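Local coordinates for EvdO1 (PDB 4XBZ), which probably catalyses an oxidative step, such as a cyclization, in orthosomycin biosynthesis as an oxygenase of the phytanoyl-CoA dioxygenase family, at residues A[109-113]-A[323-329]; A[138-142]-A[281-285]; A[163-167]-A[269-273]. All blocks are in the same frame, centred on the assembly; numbering follows the deposited sequence.

Contact 1 of 3, residues A[109-113]-A[323-329]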
loop_
_atom_site.group_PDB
_atom_site.type_symbol
_atom_site.label_atom_id
_atom_site.label_comp_id
_atom_site.label_asym_id
_atom_site.label_seq_id
_atom_site.Cartn_x
_atom_site.Cartn_y
_atom_site.Cartn_z
ATOM N N GLU A 109 -26.866 -0.469 -7.654
ATOM C CA GLU A 109 -25.553 -0.635 -8.298
ATOM C C GLU A 109 -25.353 0.296 -9.480
ATOM O O GLU A 109 -26.315 0.658 -10.174
ATOM C CB GLU A 109 -25.344 -2.069 -8.789
ATOM C CG GLU A 109 -25.405 -3.135 -7.710
ATOM C CD GLU A 109 -24.102 -3.338 -6.964
ATOM O OE1 GLU A 109 -23.056 -2.767 -7.348
ATOM O OE2 GLU A 109 -24.141 -4.097 -5.977
ATOM N N TYR A 110 -24.086 0.637 -9.715
ATOM C CA TYR A 110 -23.652 1.441 -10.859
ATOM C C TYR A 110 -24.257 2.835 -10.769
ATOM O O TYR A 110 -24.794 3.369 -11.743
ATOM C CB TYR A 110 -24.012 0.750 -12.185
ATOM C CG TYR A 110 -23.640 -0.709 -12.180
ATOM C CD1 TYR A 110 -22.302 -1.096 -12.099
ATOM C CD2 TYR A 110 -24.614 -1.701 -12.217
ATOM C CE1 TYR A 110 -21.941 -2.439 -12.067
ATOM C CE2 TYR A 110 -24.270 -3.050 -12.188
ATOM C CZ TYR A 110 -22.923 -3.413 -12.108
ATOM O OH TYR A 110 -22.554 -4.741 -12.076
ATOM N N VAL A 111 -24.149 3.417 -9.576
ATOM C CA VAL A 111 -24.675 4.748 -9.309
ATOM C C VAL A 111 -23.812 5.799 -9.983
ATOM O O VAL A 111 -24.243 6.934 -10.160
ATOM C CB VAL A 111 -24.744 5.037 -7.800
ATOM C CG1 VAL A 111 -25.664 4.036 -7.105
ATOM C CG2 VAL A 111 -23.356 4.976 -7.204
ATOM N N VAL A 112 -22.591 5.424 -10.350
ATOM C CA VAL A 112 -21.708 6.335 -11.070
ATOM C C VAL A 112 -22.219 6.539 -12.508
ATOM O O VAL A 112 -22.124 7.624 -13.073
ATOM C CB VAL A 112 -20.248 5.805 -11.074
ATOM C CG1 VAL A 112 -19.522 6.172 -12.366
ATOM C CG2 VAL A 112 -19.497 6.294 -9.833
ATOM N N ASP A 113 -22.781 5.492 -13.087
ATOM C CA ASP A 113 -23.404 5.595 -14.403
ATOM C C ASP A 113 -24.752 6.332 -14.316
ATOM O O ASP A 113 -25.165 7.013 -15.257
ATOM C CB ASP A 113 -23.592 4.199 -14.997
ATOM C CG ASP A 113 -24.071 4.223 -16.440
ATOM O OD1 ASP A 113 -23.546 5.027 -17.240
ATOM O OD2 ASP A 113 -24.969 3.419 -16.774
ATOM N N THR A 323 -20.499 4.295 -21.933
ATOM C CA THR A 323 -21.196 4.094 -20.666
ATOM C C THR A 323 -20.224 3.976 -19.497
ATOM O O THR A 323 -19.035 3.721 -19.685
ATOM C CB THR A 323 -22.067 2.833 -20.702
ATOM O OG1 THR A 323 -22.696 2.659 -19.427
ATOM C CG2 THR A 323 -21.226 1.606 -21.027
ATOM N N LEU A 324 -20.733 4.173 -18.285
ATOM C CA LEU A 324 -19.911 4.012 -17.096
ATOM C C LEU A 324 -20.272 2.725 -16.372
ATOM O O LEU A 324 -19.771 2.449 -15.295
ATOM C CB LEU A 324 -20.068 5.213 -16.167
ATOM C CG LEU A 324 -19.623 6.557 -16.756
ATOM C CD1 LEU A 324 -19.599 7.631 -15.699
ATOM C CD2 LEU A 324 -18.252 6.438 -17.394
ATOM N N ARG A 325 -21.147 1.929 -16.965
ATOM C CA ARG A 325 -21.617 0.730 -16.288
ATOM C C ARG A 325 -21.153 -0.534 -16.980
ATOM O O ARG A 325 -21.462 -0.774 -18.145
ATOM C CB ARG A 325 -23.134 0.741 -16.184
ATOM C CG ARG A 325 -23.752 -0.596 -15.815
ATOM C CD ARG A 325 -25.264 -0.570 -16.088
ATOM N NE ARG A 325 -25.956 -1.726 -15.529
ATOM C CZ ARG A 325 -26.041 -2.902 -16.142
ATOM N NH1 ARG A 325 -25.460 -3.073 -17.325
ATOM N NH2 ARG A 325 -26.694 -3.906 -15.572
ATOM N N PHE A 326 -20.412 -1.343 -16.231
ATOM C CA PHE A 326 -19.868 -2.592 -16.732
ATOM C C PHE A 326 -20.182 -3.708 -15.785
ATOM O O PHE A 326 -19.504 -3.889 -14.777
ATOM C CB PHE A 326 -18.375 -2.458 -16.932
ATOM C CG PHE A 326 -18.037 -1.517 -18.015
ATOM C CD1 PHE A 326 -17.955 -1.967 -19.334
ATOM C CD2 PHE A 326 -17.876 -0.171 -17.743
ATOM C CE1 PHE A 326 -17.669 -1.091 -20.354
ATOM C CE2 PHE A 326 -17.604 0.714 -18.760
ATOM C CZ PHE A 326 -17.492 0.254 -20.073
ATOM N N ALA A 327 -21.217 -4.456 -16.124
ATOM C CA ALA A 327 -21.790 -5.420 -15.208
ATOM C C ALA A 327 -20.814 -6.541 -14.953
ATOM O O ALA A 327 -20.372 -7.212 -15.881
ATOM C CB ALA A 327 -23.106 -5.963 -15.745
ATOM N N HIS A 328 -20.504 -6.727 -13.672
ATOM C CA HIS A 328 -19.522 -7.696 -13.190
ATOM C C HIS A 328 -19.673 -9.095 -13.799
ATOM O O HIS A 328 -18.678 -9.740 -14.132
ATOM C CB HIS A 328 -19.599 -7.778 -11.654
ATOM C CG HIS A 328 -19.300 -6.478 -10.964
ATOM N ND1 HIS A 328 -18.035 -5.925 -10.932
ATOM C CD2 HIS A 328 -20.107 -5.612 -10.303
ATOM C CE1 HIS A 328 -18.076 -4.775 -10.279
ATOM N NE2 HIS A 328 -19.321 -4.562 -9.887
ATOM N N GLU A 329 -20.906 -9.555 -13.968
ATOM C CA GLU A 329 -21.116 -10.930 -14.418
ATOM C C GLU A 329 -20.751 -11.075 -15.891
ATOM O O GLU A 329 -20.476 -12.176 -16.357
ATOM C CB GLU A 329 -22.565 -11.381 -14.173
ATOM C CG GLU A 329 -23.609 -10.583 -14.909
ATOM C CD GLU A 329 -24.109 -9.372 -14.126
ATOM O OE1 GLU A 329 -23.441 -8.946 -13.148
ATOM O OE2 GLU A 329 -25.192 -8.854 -14.488
HETATM O O HOH W 1 -20.600 -2.331 -9.252
HETATM O O HOH W 2 -24.707 -6.676 -11.861
HETATM O O HOH W 3 -21.299 2.593 -12.725
HETATM O O HOH W 4 -25.374 4.242 -19.614
#

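Contact 2 of 3, residues A[138-142]-A[281-285]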
loop_
_atom_site.group_PDB
_atom_site.type_symbol
_atom_site.label_atom_id
_atom_site.label_comp_id
_atom_site.label_asym_id
_atom_site.label_seq_id
_atom_site.Cartn_x
_atom_site.Cartn_y
_atom_site.Cartn_z
ATOM N N ASN A 138 -1.435 1.841 -9.857
ATOM C CA ASN A 138 -2.230 1.145 -10.881
ATOM C C ASN A 138 -3.652 0.870 -10.420
ATOM O O ASN A 138 -4.285 -0.089 -10.880
ATOM C CB ASN A 138 -1.586 -0.192 -11.282
ATOM C CG ASN A 138 -0.095 -0.075 -11.549
ATOM O OD1 ASN A 138 0.359 0.853 -12.213
ATOM N ND2 ASN A 138 0.675 -1.025 -11.024
ATOM N N LEU A 139 -4.141 1.688 -9.494
ATOM C CA LEU A 139 -5.491 1.517 -8.969
ATOM C C LEU A 139 -6.546 1.546 -10.084
ATOM O O LEU A 139 -6.462 2.324 -11.032
ATOM C CB LEU A 139 -5.811 2.601 -7.937
ATOM C CG LEU A 139 -6.088 4.000 -8.474
ATOM C CD1 LEU A 139 -7.533 4.419 -8.139
ATOM C CD2 LEU A 139 -5.095 4.983 -7.901
ATOM N N ILE A 140 -7.537 0.681 -9.970
ATOM C CA ILE A 140 -8.721 0.826 -10.796
ATOM C C ILE A 140 -9.965 0.771 -9.912
ATOM O O ILE A 140 -9.955 0.118 -8.867
ATOM C CB ILE A 140 -8.798 -0.248 -11.894
ATOM C CG1 ILE A 140 -8.803 -1.654 -11.294
ATOM C CG2 ILE A 140 -7.651 -0.090 -12.886
ATOM C CD1 ILE A 140 -9.598 -2.661 -12.138
ATOM N N PRO A 141 -11.027 1.480 -10.312
ATOM C CA PRO A 141 -12.322 1.392 -9.620
ATOM C C PRO A 141 -13.099 0.127 -10.011
ATOM O O PRO A 141 -13.165 -0.200 -11.197
ATOM C CB PRO A 141 -13.049 2.650 -10.094
ATOM C CG PRO A 141 -12.484 2.880 -11.507
ATOM C CD PRO A 141 -11.033 2.484 -11.396
ATOM N N THR A 142 -13.675 -0.582 -9.047
ATOM C CA THR A 142 -14.379 -1.810 -9.379
ATOM C C THR A 142 -15.869 -1.662 -9.085
ATOM O O THR A 142 -16.596 -1.050 -9.862
ATOM C CB THR A 142 -13.786 -3.038 -8.631
ATOM O OG1 THR A 142 -13.770 -2.786 -7.226
ATOM C CG2 THR A 142 -12.329 -3.342 -9.109
ATOM N N LYS A 281 -12.468 -0.032 -17.013
ATOM C CA LYS A 281 -12.604 0.746 -15.791
ATOM C C LYS A 281 -11.592 1.883 -15.738
ATOM O O LYS A 281 -11.877 2.938 -15.167
ATOM C CB LYS A 281 -12.488 -0.148 -14.555
ATOM C CG LYS A 281 -13.566 -1.209 -14.489
ATOM C CD LYS A 281 -14.960 -0.645 -14.863
ATOM C CE LYS A 281 -15.454 0.445 -13.883
ATOM N NZ LYS A 281 -16.078 -0.103 -12.631
ATOM N N GLN A 282 -10.427 1.691 -16.355
ATOM C CA GLN A 282 -9.475 2.786 -16.499
ATOM C C GLN A 282 -10.105 3.922 -17.303
ATOM O O GLN A 282 -9.911 5.101 -16.994
ATOM C CB GLN A 282 -8.180 2.307 -17.171
ATOM C CG GLN A 282 -7.269 1.503 -16.248
ATOM C CD GLN A 282 -6.063 0.915 -16.964
ATOM O OE1 GLN A 282 -6.163 0.440 -18.094
ATOM N NE2 GLN A 282 -4.924 0.933 -16.303
ATOM N N GLN A 283 -10.852 3.551 -18.338
ATOM C CA GLN A 283 -11.562 4.521 -19.163
ATOM C C GLN A 283 -12.648 5.227 -18.343
ATOM O O GLN A 283 -12.842 6.440 -18.475
ATOM C CB GLN A 283 -12.194 3.855 -20.390
ATOM C CG GLN A 283 -11.236 3.382 -21.496
ATOM C CD GLN A 283 -11.982 3.192 -22.813
ATOM O OE1 GLN A 283 -12.535 4.146 -23.359
ATOM N NE2 GLN A 283 -12.039 1.960 -23.300
ATOM N N VAL A 284 -13.355 4.459 -17.515
ATOM C CA VAL A 284 -14.308 5.032 -16.561
ATOM C C VAL A 284 -13.600 6.065 -15.653
ATOM O O VAL A 284 -14.067 7.203 -15.513
ATOM C CB VAL A 284 -14.964 3.939 -15.684
ATOM C CG1 VAL A 284 -15.824 4.568 -14.586
ATOM C CG2 VAL A 284 -15.765 2.982 -16.531
ATOM N N LEU A 285 -12.462 5.677 -15.075
ATOM C CA LEU A 285 -11.721 6.565 -14.173
ATOM C C LEU A 285 -11.318 7.866 -14.870
ATOM O O LEU A 285 -11.489 8.970 -14.325
ATOM C CB LEU A 285 -10.474 5.869 -13.625
ATOM C CG LEU A 285 -9.726 6.644 -12.536
ATOM C CD1 LEU A 285 -10.631 6.843 -11.349
ATOM C CD2 LEU A 285 -8.435 5.946 -12.092
#

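Contact 3 of 3, residues A[163-167]-A[269-273]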
loop_
_atom_site.group_PDB
_atom_site.type_symbol
_atom_site.label_atom_id
_atom_site.label_comp_id
_atom_site.label_asym_id
_atom_site.label_seq_id
_atom_site.Cartn_x
_atom_site.Cartn_y
_atom_site.Cartn_z
ATOM N N ALA A 163 -16.066 -9.892 -0.037
ATOM C CA ALA A 163 -15.491 -10.933 -0.892
ATOM C C ALA A 163 -14.226 -10.468 -1.597
ATOM O O ALA A 163 -14.258 -9.524 -2.389
ATOM C CB ALA A 163 -16.500 -11.409 -1.920
ATOM N N GLY A 164 -13.115 -11.147 -1.323
ATOM C CA GLY A 164 -11.884 -10.877 -2.040
ATOM C C GLY A 164 -11.706 -11.747 -3.270
ATOM O O GLY A 164 -11.091 -11.313 -4.251
ATOM N N LEU A 165 -12.249 -12.967 -3.202
ATOM C CA LEU A 165 -12.012 -14.043 -4.178
ATOM C C LEU A 165 -10.527 -14.500 -4.210
ATOM O O LEU A 165 -10.109 -15.194 -5.142
ATOM C CB LEU A 165 -12.503 -13.624 -5.604
ATOM C CG LEU A 165 -12.247 -14.507 -6.856
ATOM C CD1 LEU A 165 -13.476 -14.692 -7.747
ATOM C CD2 LEU A 165 -11.005 -14.049 -7.688
ATOM N N TYR A 166 -9.711 -14.177 -3.209
ATOM C CA TYR A 166 -8.301 -14.592 -3.367
ATOM C C TYR A 166 -7.857 -15.705 -2.424
ATOM O O TYR A 166 -8.065 -15.642 -1.210
ATOM C CB TYR A 166 -7.346 -13.399 -3.216
ATOM C CG TYR A 166 -7.590 -12.306 -4.228
ATOM C CD1 TYR A 166 -7.885 -12.615 -5.559
ATOM C CD2 TYR A 166 -7.559 -10.965 -3.853
ATOM C CE1 TYR A 166 -8.138 -11.607 -6.492
ATOM C CE2 TYR A 166 -7.801 -9.953 -4.774
ATOM C CZ TYR A 166 -8.094 -10.276 -6.089
ATOM O OH TYR A 166 -8.344 -9.267 -6.998
ATOM N N ASP A 167 -7.245 -16.733 -3.000
ATOM C CA ASP A 167 -6.470 -17.666 -2.208
ATOM C C ASP A 167 -5.360 -16.881 -1.524
ATOM O O ASP A 167 -4.830 -15.941 -2.108
ATOM C CB ASP A 167 -5.883 -18.767 -3.076
ATOM C CG ASP A 167 -6.930 -19.713 -3.600
ATOM O OD1 ASP A 167 -7.931 -19.944 -2.888
ATOM O OD2 ASP A 167 -6.750 -20.219 -4.728
ATOM N N GLN A 269 -3.740 -10.720 -12.749
ATOM C CA GLN A 269 -3.227 -12.072 -12.477
ATOM C C GLN A 269 -4.131 -12.944 -11.622
ATOM O O GLN A 269 -4.055 -14.165 -11.692
ATOM C CB GLN A 269 -1.854 -12.026 -11.772
ATOM C CG GLN A 269 -0.721 -11.549 -12.626
ATOM C CD GLN A 269 0.636 -11.967 -12.082
ATOM O OE1 GLN A 269 0.852 -12.021 -10.864
ATOM N NE2 GLN A 269 1.552 -12.286 -12.985
ATOM N N LEU A 270 -4.941 -12.339 -10.768
ATOM C CA LEU A 270 -5.732 -13.144 -9.847
ATOM C C LEU A 270 -7.235 -12.999 -10.071
ATOM O O LEU A 270 -8.011 -13.710 -9.450
ATOM C CB LEU A 270 -5.386 -12.788 -8.396
ATOM C CG LEU A 270 -3.905 -12.860 -7.990
ATOM C CD1 LEU A 270 -3.748 -12.510 -6.528
ATOM C CD2 LEU A 270 -3.263 -14.225 -8.290
ATOM N N GLY A 271 -7.635 -12.100 -10.967
ATOM C CA GLY A 271 -9.044 -11.768 -11.147
ATOM C C GLY A 271 -9.541 -10.830 -10.052
ATOM O O GLY A 271 -8.735 -10.093 -9.472
ATOM N N PRO A 272 -10.853 -10.861 -9.730
ATOM C CA PRO A 272 -11.913 -11.742 -10.233
ATOM C C PRO A 272 -12.458 -11.396 -11.608
ATOM O O PRO A 272 -13.223 -12.185 -12.152
ATOM C CB PRO A 272 -13.027 -11.573 -9.188
ATOM C CG PRO A 272 -12.806 -10.232 -8.621
ATOM C CD PRO A 272 -11.329 -10.036 -8.599
ATOM N N HIS A 273 -12.110 -10.241 -12.151
ATOM C CA HIS A 273 -12.665 -9.847 -13.434
ATOM C C HIS A 273 -11.825 -10.345 -14.597
ATOM O O HIS A 273 -10.653 -10.679 -14.432
ATOM C CB HIS A 273 -12.797 -8.330 -13.531
ATOM C CG HIS A 273 -13.695 -7.737 -12.497
ATOM N ND1 HIS A 273 -13.224 -7.239 -11.300
ATOM C CD2 HIS A 273 -15.039 -7.559 -12.481
ATOM C CE1 HIS A 273 -14.239 -6.778 -10.592
ATOM N NE2 HIS A 273 -15.351 -6.969 -11.282
#

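Contact 1 of 3, residues A[109-113]-A[323-329]
Y110, at the N-cap position of the short helix 111-114, lays its ring along the C-terminal loop 323-327, while D113 in the same helix holds the 323-325 part of that loop. The Y110 ring carries R325 over one face: CG of R325 lies 4.0 Å from the ring centroid, 25° off the normal, a CH-pi contact displaced toward the rim. With the R325 chain extended from CG to NE, the guanidinium runs on past the ring, its plane turned steeply from it, to a salt bridge with D91. At the far end of the ring, Y110 OH accepts from the backbone N of H328 at 3.3 Å, nearly straight at 159°, and shares a water with E329 OE1. The H328 ring lies obliquely to that of Y110; its NE2 reaches E109 OE1 through a second water and its ND1 is hydrogen-bonded to H273. A chi1 of -173° directs the D113 carboxylate away from its own backbone N and across to the loop. There the backbone N of L324 donates to D113 OD1 at 3.1 Å, coming from well above the carboxylate plane. D113 OD2 lies against CB of R325 at 3.3 Å, and a water joins it to T323 OG1. V112 CG1 meets L324 CD1 at 3.6 Å, an apolar contact that continues onto A119. Helix 111-114 directly follows strand 105-109, so the loop is tied to the large sheet of the double-stranded beta-helix; T323 OG1, accepting from R325 N at 3.0 Å, forms an ST turn there.

Contact 2 of 3, residues A[138-142]-A[281-285]
K281 and P141, which bury the most surface here, meet where helix 275-293 crosses the first part of strand 139-147. The two short axes pass 7.4 Å apart at 94°, so the helix lies almost squarely across the strand. K281 folds back over P141 O: its chain turns at chi2, chi3 and chi4, and CB, CG and CE all lie within 3.6 Å of that one oxygen. The curl brings NZ to P141 O at 3.2 Å, a weak hydrogen bond, and to within 3.0 Å of T142 O. Y277 OH, one turn earlier in the helix, is also hydrogen-bonded to this buried ammonium. An alanine here keeps only CB beside P141 O; without the ammonium and the rest of the chain, P141 O and Y277 OH would probably be left without this partner. The proline ring meets the helix through its CG and CD: CG sits 3.7 Å from K281 O, which is also the acceptor of the helical bond from L285 N, and CD reaches L285 CB at 4.1 Å. L285 points its branch past the proline so that CD2 comes 4.3 Å from L139 CD1. Alongside, I140 CG2 touches Q282 CG at 3.7 Å, while the amide of Q282 continues to L312 and H314. Helix 125-134 lies beside this layer, E132 against L139 and L128 against L285, and strand 256-263 pairs with strand 139-147 in the large sheet of the double-stranded beta-helix, Y261 touching both L139 and P141.

Contact 3 of 3, residues A[163-167]-A[269-273]
Its CG anti to the carbonyl carbon (chi1 -60°), Y166 sends its ring from the loop after strand 157-160 to the end of helix 264-270, whereas L165, CG anti to the backbone N (chi1 174°), swings both methyls onto P272. The hydroxyl of Y166 donates to G271 O at 2.6 Å, a short bond; the C=O...O angle is 136° and the donor is tilted somewhat out of the carbonyl plane. That oxygen lies at the edge of the ring, and R262 NH1 adds a weak hydrogen bond to the same hydroxyl. The ring is packed on both faces: G164 O lies over its centre, 3.4 Å above the plane, and L270 CD1 covers the opposite face nearer the rim. G164 O is itself held by R262 NH1, so one guanidinium nitrogen serves both the hydroxyl and the oxygen over the ring. L270 also touches the ring through CB, 3.5 Å from Y166 CE1, the two side chains crossing at about a right angle. P272 CD closes in on Y166 OH at 3.5 Å. L165 sets CD1 and CD2 against P272 CB, each 3.5 Å away; the CD1 contact is tighter than usual for carbon atoms. CD2 also meets L270 O. G271 leaves the helix with positive phi, and a cis peptide bond follows before P272; this turn presents G271 O to the tyrosine and the proline ring to L165. The loop just after the nickel ligands H160 and D162 is thus packed on a helix end with a cis-proline turn. W332 packs on both L165 and P272 from the C-terminal end of the chain. V266 of helix 264-270 touches Y166, strand 256-263 supplies R262, and N168 of the second subunit packs on L270.

From the N terminus the chain passes 109-113, 138-142 and 163-167 in turn, then meets their partners in reverse order. Contact 3 closes first, at 269-273, joining the loop after strand 157-160 to the end of helix 264-270. Contact 2 follows at 281-285, setting helix 275-293 across strand 139-147 and enclosing contact 3. The outermost loop closes at 323-329, where contact 1 brings the C-terminal region back to helix 111-114; none of the three cross. Their borders meet: F326 and L324 pack on V284, T142 touches H273, and the H328-H273 pair joins contacts 1 and 3.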